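Local coordinates for protein telomerase reverse transcriptase (Candida tropicalis MYA-3404, PDB 6ZD1) that probably extends telomeres as a reverse transcriptase, adding simple sequence repeats to chromosome ends by copying a template within the RNA component of the enzyme, at residues Tyr334-Asp339 with Phe504-Ser509; Leu347-Leu352 with Arg458-Phe463; Lys353-Gly358 with Asp474-Thr479; Ser482-Phe487 with Leu526-Ala531. One frame throughout, in Å; residues are numbered along the deposited sequence.

All four contacts lie in the reverse transcriptase region, in what corresponds to its palm. Interaction 1 is the strand pairing at the middle of the sheet; interactions 2, 3 and 4 cluster round helices 349-359 and 469-484. Interactions 2 and 3 share helix 349-359 and touch where Leu-347 CD1 meets Leu-476 CD2 at 3.6 Å. Helix 469-484 serves interactions 3 and 4, whose centres are 11 Å apart. A probable hydrogen bond, 3.1 Å from Asn-348 N to Tyr-529 O, ties interaction 2 to interaction 4. Interaction 1 touches none of them: its nearest atoms stay about 5 Å from interactions 3 and 4 and about 10 Å from interaction 2.

Interaction 1 (Tyr334-Asp339 with Phe504-Ser509); sequences YMIKFD and FIFITS
Antiparallel pairing sets Tyr-334 through Phe-338 against Thr-508 through Phe-504, in reverse order, on the two inner strands of the four-stranded palm sheet. Sequence and topology are consistent with the motif A and motif C strands of reverse transcriptases, the second being one arm of a beta hairpin. Three hydrogen-bonded pairs, 334/508, 336/506 and 338/504, each close with two backbone bonds; in the middle one, Phe-506 N gives to Ile-336 O at 2.8 Å. At the Phe-338 end, CG sits between the backbone N and the carbonyl carbon (chi1 57°), which turns the ring toward Phe-504; Phe-504 CB sits over one face of it, 3.5 Å from the Phe-338 ring centroid, a CH-pi contact. The planes are within 5° of parallel, but the large offset leaves little of one ring over the other. On the same side of the sheet as these two phenylalanines, Ile-336 CG2 approaches the edge of the Phe-506 ring and meets Phe-506 CB at 3.7 Å. On the other face Met-335, a selenomethionine, runs alongside Ile-507, its bent chain setting CE 3.7 Å from Ile-507 CG2. Helix 511-520 packs on Tyr-334, Ile-336 and Phe-506, strand 550-553 meets Met-335, Lys-337 and Ile-505, and strands 495-500 and 539-541 flank the pair.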
loop_
_atom_site.group_PDB
_atom_site.type_symbol
_atom_site.label_atom_id
_atom_site.label_comp_id
_atom_site.label_asym_id
_atom_site.label_seq_id
_atom_site.Cartn_x
_atom_site.Cartn_y
_atom_site.Cartn_z
ATOM N N TYR A 334 -34.578 -5.496 -5.862
ATOM C CA TYR A 334 -34.386 -4.894 -4.553
ATOM C C TYR A 334 -32.945 -5.119 -4.129
ATOM O O TYR A 334 -32.392 -6.203 -4.338
ATOM C CB TYR A 334 -35.345 -5.501 -3.522
ATOM C CG TYR A 334 -36.778 -5.559 -3.995
ATOM C CD1 TYR A 334 -37.202 -6.547 -4.876
ATOM C CD2 TYR A 334 -37.709 -4.627 -3.563
ATOM C CE1 TYR A 334 -38.505 -6.599 -5.322
ATOM C CE2 TYR A 334 -39.017 -4.672 -4.002
ATOM C CZ TYR A 334 -39.409 -5.661 -4.881
ATOM O OH TYR A 334 -40.709 -5.718 -5.324
HETATM N N MSE A 335 -32.323 -4.090 -3.569
HETATM C CA MSE A 335 -30.945 -4.244 -3.133
HETATM C C MSE A 335 -30.630 -3.533 -1.829
HETATM O O MSE A 335 -31.197 -2.485 -1.511
HETATM C CB MSE A 335 -29.985 -3.777 -4.224
HETATM C CG MSE A 335 -30.213 -2.366 -4.704
HETATM SE SE MSE A 335 -28.959 -1.943 -6.130
HETATM C CE MSE A 335 -29.494 -3.313 -7.407
ATOM N N ILE A 336 -29.710 -4.135 -1.083
ATOM C CA ILE A 336 -29.337 -3.694 0.254
ATOM C C ILE A 336 -27.821 -3.797 0.378
ATOM O O ILE A 336 -27.226 -4.795 -0.045
ATOM C CB ILE A 336 -30.048 -4.540 1.331
ATOM C CG1 ILE A 336 -29.544 -4.195 2.731
ATOM C CG2 ILE A 336 -29.910 -6.029 1.033
ATOM C CD1 ILE A 336 -30.273 -3.037 3.348
ATOM N N LYS A 337 -27.188 -2.752 0.905
ATOM C CA LYS A 337 -25.769 -2.787 1.233
ATOM C C LYS A 337 -25.590 -2.533 2.723
ATOM O O LYS A 337 -26.329 -1.741 3.321
ATOM C CB LYS A 337 -24.959 -1.768 0.415
ATOM C CG LYS A 337 -25.026 -0.341 0.926
ATOM C CD LYS A 337 -24.020 0.545 0.220
ATOM C CE LYS A 337 -24.032 1.948 0.799
ATOM N NZ LYS A 337 -23.056 2.832 0.108
ATOM N N PHE A 338 -24.613 -3.215 3.318
ATOM C CA PHE A 338 -24.354 -3.096 4.745
ATOM C C PHE A 338 -22.908 -3.492 5.010
ATOM O O PHE A 338 -22.364 -4.357 4.319
ATOM C CB PHE A 338 -25.330 -3.954 5.568
ATOM C CG PHE A 338 -25.334 -5.421 5.205
ATOM C CD1 PHE A 338 -26.118 -5.897 4.160
ATOM C CD2 PHE A 338 -24.575 -6.327 5.928
ATOM C CE1 PHE A 338 -26.127 -7.249 3.833
ATOM C CE2 PHE A 338 -24.581 -7.677 5.608
ATOM C CZ PHE A 338 -25.362 -8.138 4.558
ATOM N N ASP A 339 -22.279 -2.812 5.967
ATOM C CA ASP A 339 -20.877 -3.030 6.293
ATOM C C ASP A 339 -20.713 -3.367 7.771
ATOM O O ASP A 339 -21.636 -3.220 8.577
ATOM C CB ASP A 339 -20.028 -1.802 5.931
ATOM C CG ASP A 339 -20.430 -0.556 6.702
ATOM O OD1 ASP A 339 -21.645 -0.310 6.869
ATOM O OD2 ASP A 339 -19.525 0.184 7.140
ATOM N N PHE A 504 -20.945 -5.469 2.182
ATOM C CA PHE A 504 -21.861 -6.457 1.637
ATOM C C PHE A 504 -22.861 -5.776 0.717
ATOM O O PHE A 504 -23.241 -4.621 0.937
ATOM C CB PHE A 504 -22.621 -7.197 2.744
ATOM C CG PHE A 504 -21.750 -8.040 3.630
ATOM C CD1 PHE A 504 -21.748 -9.420 3.505
ATOM C CD2 PHE A 504 -20.947 -7.456 4.600
ATOM C CE1 PHE A 504 -20.955 -10.204 4.326
ATOM C CE2 PHE A 504 -20.150 -8.233 5.420
ATOM C CZ PHE A 504 -20.154 -9.609 5.284
ATOM N N ILE A 505 -23.282 -6.501 -0.319
ATOM C CA ILE A 505 -24.377 -6.067 -1.178
ATOM C C ILE A 505 -25.221 -7.287 -1.505
ATOM O O ILE A 505 -24.699 -8.395 -1.668
ATOM C CB ILE A 505 -23.876 -5.369 -2.461
ATOM C CG1 ILE A 505 -25.048 -4.704 -3.189
ATOM C CG2 ILE A 505 -23.168 -6.354 -3.381
ATOM C CD1 ILE A 505 -24.634 -3.782 -4.302
ATOM N N PHE A 506 -26.535 -7.089 -1.569
ATOM C CA PHE A 506 -27.460 -8.173 -1.866
ATOM C C PHE A 506 -28.543 -7.646 -2.791
ATOM O O PHE A 506 -29.265 -6.713 -2.432
ATOM C CB PHE A 506 -28.074 -8.742 -0.586
ATOM C CG PHE A 506 -29.174 -9.725 -0.838
ATOM C CD1 PHE A 506 -28.885 -10.990 -1.325
ATOM C CD2 PHE A 506 -30.496 -9.386 -0.600
ATOM C CE1 PHE A 506 -29.894 -11.903 -1.563
ATOM C CE2 PHE A 506 -31.511 -10.295 -0.836
ATOM C CZ PHE A 506 -31.211 -11.555 -1.319
ATOM N N ILE A 507 -28.658 -8.249 -3.970
ATOM C CA ILE A 507 -29.625 -7.849 -4.982
ATOM C C ILE A 507 -30.579 -9.013 -5.201
ATOM O O ILE A 507 -30.144 -10.165 -5.309
ATOM C CB ILE A 507 -28.936 -7.449 -6.298
ATOM C CG1 ILE A 507 -27.877 -6.376 -6.036
ATOM C CG2 ILE A 507 -29.959 -6.945 -7.306
ATOM C CD1 ILE A 507 -27.030 -6.050 -7.243
ATOM N N THR A 508 -31.873 -8.715 -5.245
ATOM C CA THR A 508 -32.873 -9.760 -5.379
ATOM C C THR A 508 -34.100 -9.199 -6.081
ATOM O O THR A 508 -34.373 -7.997 -6.029
ATOM C CB THR A 508 -33.252 -10.334 -4.009
ATOM O OG1 THR A 508 -34.201 -11.397 -4.170
ATOM C CG2 THR A 508 -33.851 -9.246 -3.128
ATOM N N SER A 509 -34.824 -10.086 -6.762
ATOM C CA SER A 509 -36.165 -9.789 -7.247
ATOM C C SER A 509 -37.239 -10.239 -6.272
ATOM O O SER A 509 -38.387 -9.797 -6.385
ATOM C CB SER A 509 -36.404 -10.447 -8.609
ATOM O OG SER A 509 -36.363 -11.860 -8.503
#

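Interaction 2 (Leu347-Leu352 with Arg458-Phe463); sequences LNQNAL and RKQGVF
Gln-349, in the first turn of helix 349-359, reaches across to Gln-460 and Gly-461 in the loop that follows strand 454-458. Its CB passes 3.6 Å from Gln-460 OE1, and CG comes nearer to the same oxygen, at 3.3 Å. With the chain extended beyond CG (chi2 176°), CD lies 3.6 Å from Gly-461 O, which puts the amide within bonding range. At the tip NE2 donates to Gly-461 O at 2.7 Å, close to straight; the bond lies in the carbonyl plane and near the plane of the Gln-349 amide. The two glutamine side chains run antiparallel alongside one another, their amides almost perpendicular. Gln-460 answers with OE1, which takes Gln-349 N at 3.0 Å from above its carbonyl plane and Gly-461 N on a lone pair in that plane, so two bonds grip it. Asn-348 is the N-cap: its OD1 accepts from Ala-351 N at 2.6 Å. Val-462 CG2 adds apolar contact with Leu-347 CD2 and Leu-352 CD2. In this palm region the loop leads on into helix 469-484, against which Leu-347, Leu-352 and Val-462 all rest, while helix 428-440 meets Gln-349 and Leu-352.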
loop_
_atom_site.group_PDB
_atom_site.type_symbol
_atom_site.label_atom_id
_atom_site.label_comp_id
_atom_site.label_asym_id
_atom_site.label_seq_id
_atom_site.Cartn_x
_atom_site.Cartn_y
_atom_site.Cartn_z
ATOM N N LEU A 347 -13.246 -8.835 15.698
ATOM C CA LEU A 347 -13.187 -10.220 15.243
ATOM C C LEU A 347 -13.124 -11.172 16.431
ATOM O O LEU A 347 -12.405 -10.928 17.404
ATOM C CB LEU A 347 -11.968 -10.424 14.343
ATOM C CG LEU A 347 -12.037 -11.503 13.262
ATOM C CD1 LEU A 347 -12.963 -11.063 12.137
ATOM C CD2 LEU A 347 -10.651 -11.819 12.724
ATOM N N ASN A 348 -13.911 -12.246 16.366
ATOM C CA ASN A 348 -13.980 -13.214 17.458
ATOM C C ASN A 348 -12.858 -14.235 17.293
ATOM O O ASN A 348 -12.875 -15.042 16.355
ATOM C CB ASN A 348 -15.346 -13.895 17.483
ATOM C CG ASN A 348 -15.542 -14.765 18.706
ATOM O OD1 ASN A 348 -15.045 -15.890 18.767
ATOM N ND2 ASN A 348 -16.274 -14.252 19.688
ATOM N N GLN A 349 -11.895 -14.215 18.217
ATOM C CA GLN A 349 -10.735 -15.093 18.099
ATOM C C GLN A 349 -11.143 -16.558 18.154
ATOM O O GLN A 349 -10.617 -17.386 17.400
ATOM C CB GLN A 349 -9.720 -14.780 19.198
ATOM C CG GLN A 349 -9.037 -13.433 19.039
ATOM C CD GLN A 349 -8.109 -13.129 20.191
ATOM O OE1 GLN A 349 -7.886 -13.975 21.058
ATOM N NE2 GLN A 349 -7.565 -11.917 20.215
ATOM N N ASN A 350 -12.081 -16.899 19.036
ATOM C CA ASN A 350 -12.497 -18.293 19.144
ATOM C C ASN A 350 -13.248 -18.740 17.896
ATOM O O ASN A 350 -12.986 -19.826 17.366
ATOM C CB ASN A 350 -13.342 -18.488 20.401
ATOM C CG ASN A 350 -12.508 -18.439 21.671
ATOM O OD1 ASN A 350 -11.315 -18.736 21.649
ATOM N ND2 ASN A 350 -13.133 -18.067 22.782
ATOM N N ALA A 351 -14.157 -17.905 17.387
ATOM C CA ALA A 351 -14.826 -18.239 16.135
ATOM C C ALA A 351 -13.819 -18.357 14.999
ATOM O O ALA A 351 -13.952 -19.227 14.132
ATOM C CB ALA A 351 -15.897 -17.200 15.807
ATOM N N LEU A 352 -12.791 -17.504 15.000
ATOM C CA LEU A 352 -11.763 -17.602 13.968
ATOM C C LEU A 352 -11.014 -18.923 14.068
ATOM O O LEU A 352 -10.761 -19.579 13.050
ATOM C CB LEU A 352 -10.789 -16.427 14.078
ATOM C CG LEU A 352 -9.524 -16.470 13.212
ATOM C CD1 LEU A 352 -9.862 -16.541 11.726
ATOM C CD2 LEU A 352 -8.646 -15.263 13.502
ATOM N N ARG A 458 -4.185 -7.838 23.003
ATOM C CA ARG A 458 -5.574 -7.550 22.671
ATOM C C ARG A 458 -6.518 -8.352 23.555
ATOM O O ARG A 458 -6.315 -9.551 23.769
ATOM C CB ARG A 458 -5.847 -7.862 21.202
ATOM C CG ARG A 458 -5.100 -6.977 20.236
ATOM C CD ARG A 458 -5.762 -7.001 18.875
ATOM N NE ARG A 458 -7.145 -6.540 18.954
ATOM C CZ ARG A 458 -7.509 -5.262 18.878
ATOM N NH1 ARG A 458 -6.592 -4.319 18.718
ATOM N NH2 ARG A 458 -8.789 -4.926 18.962
ATOM N N LYS A 459 -7.539 -7.680 24.094
ATOM C CA LYS A 459 -8.618 -8.395 24.768
ATOM C C LYS A 459 -9.401 -9.255 23.783
ATOM O O LYS A 459 -9.778 -10.392 24.097
ATOM C CB LYS A 459 -9.553 -7.408 25.468
ATOM C CG LYS A 459 -8.890 -6.562 26.545
ATOM C CD LYS A 459 -9.814 -5.451 27.028
ATOM C CE LYS A 459 -11.137 -5.999 27.543
ATOM N NZ LYS A 459 -12.052 -4.909 27.995
ATOM N N GLN A 460 -9.665 -8.719 22.595
ATOM C CA GLN A 460 -10.419 -9.412 21.561
ATOM C C GLN A 460 -10.019 -8.822 20.218
ATOM O O GLN A 460 -9.609 -7.662 20.136
ATOM C CB GLN A 460 -11.931 -9.280 21.803
ATOM C CG GLN A 460 -12.835 -9.915 20.761
ATOM C CD GLN A 460 -12.710 -11.425 20.698
ATOM O OE1 GLN A 460 -11.750 -11.955 20.141
ATOM N NE2 GLN A 460 -13.690 -12.128 21.262
ATOM N N GLY A 461 -10.126 -9.632 19.174
ATOM C CA GLY A 461 -9.820 -9.178 17.834
ATOM C C GLY A 461 -8.424 -9.567 17.395
ATOM O O GLY A 461 -7.699 -10.314 18.057
ATOM N N VAL A 462 -8.042 -9.019 16.249
ATOM C CA VAL A 462 -6.753 -9.300 15.632
ATOM C C VAL A 462 -6.146 -7.978 15.193
ATOM O O VAL A 462 -6.857 -7.082 14.724
ATOM C CB VAL A 462 -6.893 -10.278 14.445
ATOM C CG1 VAL A 462 -5.624 -10.316 13.612
ATOM C CG2 VAL A 462 -7.226 -11.672 14.953
ATOM N N PHE A 463 -4.835 -7.847 15.372
ATOM C CA PHE A 463 -4.153 -6.627 14.975
ATOM C C PHE A 463 -4.055 -6.556 13.462
ATOM O O PHE A 463 -3.584 -7.494 12.814
ATOM C CB PHE A 463 -2.756 -6.578 15.584
ATOM C CG PHE A 463 -2.710 -5.945 16.935
ATOM C CD1 PHE A 463 -3.409 -4.779 17.189
ATOM C CD2 PHE A 463 -1.968 -6.516 17.954
ATOM C CE1 PHE A 463 -3.364 -4.189 18.435
ATOM C CE2 PHE A 463 -1.919 -5.932 19.201
ATOM C CZ PHE A 463 -2.618 -4.765 19.442
#

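Interaction 3 (Lys353-Gly358 with Asp474-Thr479); sequences KESIAG and DILYST
Segments 353-358 and 474-479, parts of helices 349-359 and 469-484, cross almost at right angles, at 81°, with their axes 8.9 Å apart, and the closest CA atoms are those of Ser-355 and Leu-476. This is near-perpendicular helix packing within the reverse transcriptase palm, and a small residue marks the point of crossing. Ser-355 points toward the other helix and settles among Ile-475, Leu-476 and Thr-479. Its CB meets Ile-475 CG2 at 3.9 Å. Its OG faces two methyls, Leu-476 CD1 at 3.2 Å and Thr-479 CG2 at 3.5 Å. That polar atom is satisfied within its own helix: chi1 of -67° sets OG beside the backbone N, and it bonds to Ala-351 O one turn earlier. Ile-356 flanks the crossing more loosely, its CG1 lying 4.3 Å from the same Ile-475 CG2. Outside the pair, Ile-475 also rests on Leu-288 and Leu-292 of helix 263-298, while Ile-356 turns to Ile-432 and Cys-435 of helix 428-440. Thr-479 meets the serine with both branches, and its OG1 also donates to Ile-475 O at 2.8 Å. The carbonyl of Ile-475 therefore has two donors, Thr-479 OG1 and Thr-479 N, which reach it from opposite faces of its plane.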
loop_
_atom_site.group_PDB
_atom_site.type_symbol
_atom_site.label_atom_id
_atom_site.label_comp_id
_atom_site.label_asym_id
_atom_site.label_seq_id
_atom_site.Cartn_x
_atom_site.Cartn_y
_atom_site.Cartn_z
ATOM N N LYS A 353 -10.687 -19.350 15.290
ATOM C CA LYS A 353 -9.950 -20.598 15.459
ATOM C C LYS A 353 -10.789 -21.794 15.028
ATOM O O LYS A 353 -10.259 -22.759 14.464
ATOM C CB LYS A 353 -9.479 -20.742 16.909
ATOM C CG LYS A 353 -8.135 -20.065 17.168
ATOM C CD LYS A 353 -7.758 -20.046 18.645
ATOM C CE LYS A 353 -8.553 -18.997 19.408
ATOM N NZ LYS A 353 -8.077 -18.844 20.815
ATOM N N GLU A 354 -12.100 -21.749 15.282
ATOM C CA GLU A 354 -12.979 -22.808 14.793
ATOM C C GLU A 354 -13.054 -22.809 13.267
ATOM O O GLU A 354 -13.037 -23.876 12.642
ATOM C CB GLU A 354 -14.376 -22.646 15.397
ATOM C CG GLU A 354 -14.399 -22.648 16.927
ATOM C CD GLU A 354 -15.746 -22.231 17.506
ATOM O OE1 GLU A 354 -16.708 -22.044 16.726
ATOM O OE2 GLU A 354 -15.839 -22.087 18.746
ATOM N N SER A 355 -13.111 -21.626 12.648
ATOM C CA SER A 355 -13.145 -21.554 11.189
ATOM C C SER A 355 -11.894 -22.166 10.580
ATOM O O SER A 355 -11.969 -22.890 9.579
ATOM C CB SER A 355 -13.288 -20.105 10.729
ATOM O OG SER A 355 -14.549 -19.572 11.090
ATOM N N ILE A 356 -10.729 -21.874 11.166
ATOM C CA ILE A 356 -9.478 -22.424 10.656
ATOM C C ILE A 356 -9.478 -23.943 10.766
ATOM O O ILE A 356 -9.101 -24.649 9.822
ATOM C CB ILE A 356 -8.285 -21.795 11.396
ATOM C CG1 ILE A 356 -8.196 -20.302 11.065
ATOM C CG2 ILE A 356 -6.998 -22.518 11.048
ATOM C CD1 ILE A 356 -7.040 -19.594 11.739
ATOM N N ALA A 357 -9.928 -24.476 11.904
ATOM C CA ALA A 357 -10.070 -25.923 12.019
ATOM C C ALA A 357 -11.092 -26.455 11.024
ATOM O O ALA A 357 -11.017 -27.620 10.617
ATOM C CB ALA A 357 -10.468 -26.305 13.444
ATOM N N GLY A 358 -12.036 -25.610 10.605
ATOM C CA GLY A 358 -13.068 -26.068 9.690
ATOM C C GLY A 358 -12.524 -26.396 8.314
ATOM O O GLY A 358 -12.838 -27.445 7.744
ATOM N N ASP A 474 -10.674 -13.081 6.155
ATOM C CA ASP A 474 -11.274 -13.691 4.972
ATOM C C ASP A 474 -11.791 -15.092 5.278
ATOM O O ASP A 474 -12.891 -15.461 4.851
ATOM C CB ASP A 474 -10.249 -13.729 3.839
ATOM C CG ASP A 474 -10.882 -13.950 2.478
ATOM O OD1 ASP A 474 -12.128 -14.021 2.392
ATOM O OD2 ASP A 474 -10.126 -14.050 1.488
ATOM N N ILE A 475 -11.012 -15.882 6.020
ATOM C CA ILE A 475 -11.446 -17.226 6.399
ATOM C C ILE A 475 -12.723 -17.157 7.228
ATOM O O ILE A 475 -13.688 -17.890 6.979
ATOM C CB ILE A 475 -10.326 -17.960 7.158
ATOM C CG1 ILE A 475 -9.167 -18.306 6.223
ATOM C CG2 ILE A 475 -10.860 -19.221 7.822
ATOM C CD1 ILE A 475 -7.995 -18.937 6.946
ATOM N N LEU A 476 -12.742 -16.281 8.236
ATOM C CA LEU A 476 -13.877 -16.237 9.153
ATOM C C LEU A 476 -15.144 -15.759 8.450
ATOM O O LEU A 476 -16.209 -16.374 8.584
ATOM C CB LEU A 476 -13.549 -15.339 10.352
ATOM C CG LEU A 476 -14.647 -15.203 11.414
ATOM C CD1 LEU A 476 -15.131 -16.567 11.874
ATOM C CD2 LEU A 476 -14.178 -14.390 12.606
ATOM N N TYR A 477 -15.049 -14.667 7.683
ATOM C CA TYR A 477 -16.243 -14.133 7.034
ATOM C C TYR A 477 -16.722 -15.029 5.894
ATOM O O TYR A 477 -17.929 -15.104 5.637
ATOM C CB TYR A 477 -15.990 -12.707 6.534
ATOM C CG TYR A 477 -16.136 -11.631 7.600
ATOM C CD1 TYR A 477 -16.284 -11.959 8.944
ATOM C CD2 TYR A 477 -16.141 -10.286 7.254
ATOM C CE1 TYR A 477 -16.421 -10.972 9.913
ATOM C CE2 TYR A 477 -16.276 -9.295 8.215
ATOM C CZ TYR A 477 -16.415 -9.642 9.540
ATOM O OH TYR A 477 -16.552 -8.656 10.491
ATOM N N SER A 478 -15.811 -15.722 5.205
ATOM C CA SER A 478 -16.251 -16.714 4.228
ATOM C C SER A 478 -17.000 -17.848 4.912
ATOM O O SER A 478 -18.053 -18.286 4.433
ATOM C CB SER A 478 -15.059 -17.264 3.443
ATOM O OG SER A 478 -14.412 -16.240 2.704
ATOM N N THR A 479 -16.463 -18.337 6.032
ATOM C CA THR A 479 -17.151 -19.351 6.821
ATOM C C THR A 479 -18.484 -18.833 7.343
ATOM O O THR A 479 -19.489 -19.553 7.329
ATOM C CB THR A 479 -16.260 -19.793 7.981
ATOM O OG1 THR A 479 -15.029 -20.317 7.467
ATOM C CG2 THR A 479 -16.950 -20.860 8.817
#

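Interaction 4 (Ser482-Phe487 with Leu526-Ala531); sequences SKEFKF and LQKYGA
Tyr-529 OH donates to Glu-484 OE2 at 2.6 Å, reaching the lone pair on the side away from the other carboxylate oxygen. OE2 lies at the edge of the tyrosine ring, near its plane, while the carboxylate itself stands at 78° to the ring. Bending of the glutamate at chi2 (-67°) swings the acid group over to the hydroxyl and leaves CG 3.6 Å from Tyr-529 CE1. Lys-483 comes to the other side of the hydroxyl, its CE 3.6 Å from Tyr-529 OH. Leu-526 CD2 packs against the aliphatic part of the glutamate, 3.9 Å from Glu-484 CG. The contact thus joins the C-terminal end of palm helix 469-484 to the loop between helix 511-520 and strand 539-541. Lys-528 NZ is 4.3 Å from Glu-484 OE2, too far for a salt bridge, yet probably helps to favour the negative charge there. The loop that carries the tyrosine is folded on itself: Leu-526 O, at the edge of the ring, accepts from Tyr-529 N at 3.3 Å and from Ala-531 N at 3.2 Å, which arrive from opposite faces of its plane. Further out, Tyr-529 rests on Leu-476 and Met-480 of the same long helix, and Lys-520 of helix 511-520 touches Glu-484 and makes a cation-pi contact with Phe-485.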
loop_
_atom_site.group_PDB
_atom_site.type_symbol
_atom_site.label_atom_id
_atom_site.label_comp_id
_atom_site.label_asym_id
_atom_site.label_seq_id
_atom_site.Cartn_x
_atom_site.Cartn_y
_atom_site.Cartn_z
ATOM N N SER A 482 -21.099 -18.536 4.584
ATOM C CA SER A 482 -21.509 -19.829 4.048
ATOM C C SER A 482 -22.458 -20.562 4.987
ATOM O O SER A 482 -23.355 -21.274 4.524
ATOM C CB SER A 482 -20.276 -20.688 3.767
ATOM O OG SER A 482 -20.638 -21.991 3.344
ATOM N N LYS A 483 -22.289 -20.398 6.299
ATOM C CA LYS A 483 -23.124 -21.103 7.263
ATOM C C LYS A 483 -24.370 -20.320 7.639
ATOM O O LYS A 483 -25.383 -20.920 8.017
ATOM C CB LYS A 483 -22.333 -21.410 8.540
ATOM C CG LYS A 483 -21.092 -22.270 8.340
ATOM C CD LYS A 483 -20.490 -22.690 9.680
ATOM C CE LYS A 483 -20.130 -21.485 10.539
ATOM N NZ LYS A 483 -19.529 -21.879 11.847
ATOM N N GLU A 484 -24.321 -18.995 7.541
ATOM C CA GLU A 484 -25.400 -18.153 8.032
ATOM C C GLU A 484 -26.439 -17.814 6.968
ATOM O O GLU A 484 -27.603 -17.595 7.314
ATOM C CB GLU A 484 -24.815 -16.870 8.631
ATOM C CG GLU A 484 -24.095 -17.067 9.962
ATOM C CD GLU A 484 -25.030 -17.478 11.088
ATOM O OE1 GLU A 484 -26.240 -17.174 11.004
ATOM O OE2 GLU A 484 -24.554 -18.105 12.058
ATOM N N PHE A 485 -26.079 -17.844 5.690
ATOM C CA PHE A 485 -26.956 -17.402 4.610
ATOM C C PHE A 485 -27.372 -18.573 3.728
ATOM O O PHE A 485 -27.426 -18.460 2.501
ATOM C CB PHE A 485 -26.286 -16.324 3.763
ATOM C CG PHE A 485 -26.170 -14.995 4.450
ATOM C CD1 PHE A 485 -27.228 -14.102 4.443
ATOM C CD2 PHE A 485 -25.000 -14.633 5.095
ATOM C CE1 PHE A 485 -27.124 -12.875 5.073
ATOM C CE2 PHE A 485 -24.886 -13.409 5.725
ATOM C CZ PHE A 485 -25.950 -12.528 5.714
ATOM N N LYS A 486 -27.662 -19.715 4.362
ATOM C CA LYS A 486 -27.959 -20.939 3.624
ATOM C C LYS A 486 -29.115 -20.757 2.649
ATOM O O LYS A 486 -29.103 -21.344 1.561
ATOM C CB LYS A 486 -28.272 -22.074 4.600
ATOM C CG LYS A 486 -27.102 -22.474 5.482
ATOM C CD LYS A 486 -27.510 -23.522 6.510
ATOM C CE LYS A 486 -26.327 -23.925 7.381
ATOM N NZ LYS A 486 -26.720 -24.870 8.459
ATOM N N PHE A 487 -30.099 -19.926 2.989
ATOM C CA PHE A 487 -31.264 -19.782 2.126
ATOM C C PHE A 487 -30.980 -18.797 1.001
ATOM O O PHE A 487 -31.749 -17.858 0.778
ATOM C CB PHE A 487 -32.469 -19.301 2.943
ATOM C CG PHE A 487 -32.157 -18.131 3.852
ATOM C CD1 PHE A 487 -32.278 -16.824 3.403
ATOM C CD2 PHE A 487 -31.747 -18.345 5.159
ATOM C CE1 PHE A 487 -31.983 -15.757 4.230
ATOM C CE2 PHE A 487 -31.457 -17.278 5.992
ATOM C CZ PHE A 487 -31.576 -15.984 5.526
ATOM N N LEU A 526 -25.020 -12.548 13.970
ATOM C CA LEU A 526 -23.689 -12.388 13.413
ATOM C C LEU A 526 -22.668 -11.929 14.444
ATOM O O LEU A 526 -21.466 -11.958 14.160
ATOM C CB LEU A 526 -23.722 -11.404 12.240
ATOM C CG LEU A 526 -24.612 -11.833 11.070
ATOM C CD1 LEU A 526 -24.494 -10.860 9.903
ATOM C CD2 LEU A 526 -24.269 -13.248 10.631
ATOM N N GLN A 527 -23.111 -11.543 15.642
ATOM C CA GLN A 527 -22.169 -11.112 16.666
ATOM C C GLN A 527 -21.353 -12.273 17.212
ATOM O O GLN A 527 -20.284 -12.044 17.786
ATOM C CB GLN A 527 -22.914 -10.409 17.801
ATOM C CG GLN A 527 -23.857 -9.321 17.319
ATOM C CD GLN A 527 -24.588 -8.632 18.453
ATOM O OE1 GLN A 527 -24.298 -8.865 19.625
ATOM N NE2 GLN A 527 -25.545 -7.779 18.108
ATOM N N LYS A 528 -21.828 -13.508 17.030
ATOM C CA LYS A 528 -21.070 -14.680 17.458
ATOM C C LYS A 528 -19.690 -14.703 16.819
ATOM O O LYS A 528 -18.711 -15.124 17.446
ATOM C CB LYS A 528 -21.834 -15.954 17.103
ATOM C CG LYS A 528 -23.177 -16.083 17.789
ATOM C CD LYS A 528 -23.943 -17.277 17.256
ATOM C CE LYS A 528 -25.293 -16.850 16.710
ATOM N NZ LYS A 528 -26.018 -17.977 16.070
ATOM N N TYR A 529 -19.597 -14.257 15.570
ATOM C CA TYR A 529 -18.346 -14.229 14.829
ATOM C C TYR A 529 -17.546 -12.958 15.077
ATOM O O TYR A 529 -16.402 -12.861 14.618
ATOM C CB TYR A 529 -18.636 -14.365 13.328
ATOM C CG TYR A 529 -19.548 -15.528 12.977
ATOM C CD1 TYR A 529 -20.934 -15.391 13.002
ATOM C CD2 TYR A 529 -19.020 -16.763 12.615
ATOM C CE1 TYR A 529 -21.764 -16.456 12.682
ATOM C CE2 TYR A 529 -19.842 -17.829 12.294
ATOM C CZ TYR A 529 -21.210 -17.671 12.329
ATOM O OH TYR A 529 -22.027 -18.734 12.007
ATOM N N GLY A 530 -18.091 -12.011 15.834
ATOM C CA GLY A 530 -17.489 -10.701 15.939
ATOM C C GLY A 530 -17.914 -9.712 14.877
ATOM O O GLY A 530 -17.315 -8.633 14.784
ATOM N N ALA A 531 -18.901 -10.054 14.054
ATOM C CA ALA A 531 -19.428 -9.141 13.050
ATOM C C ALA A 531 -20.565 -8.322 13.651
ATOM O O ALA A 531 -21.558 -8.884 14.124
ATOM C CB ALA A 531 -19.913 -9.913 11.826
#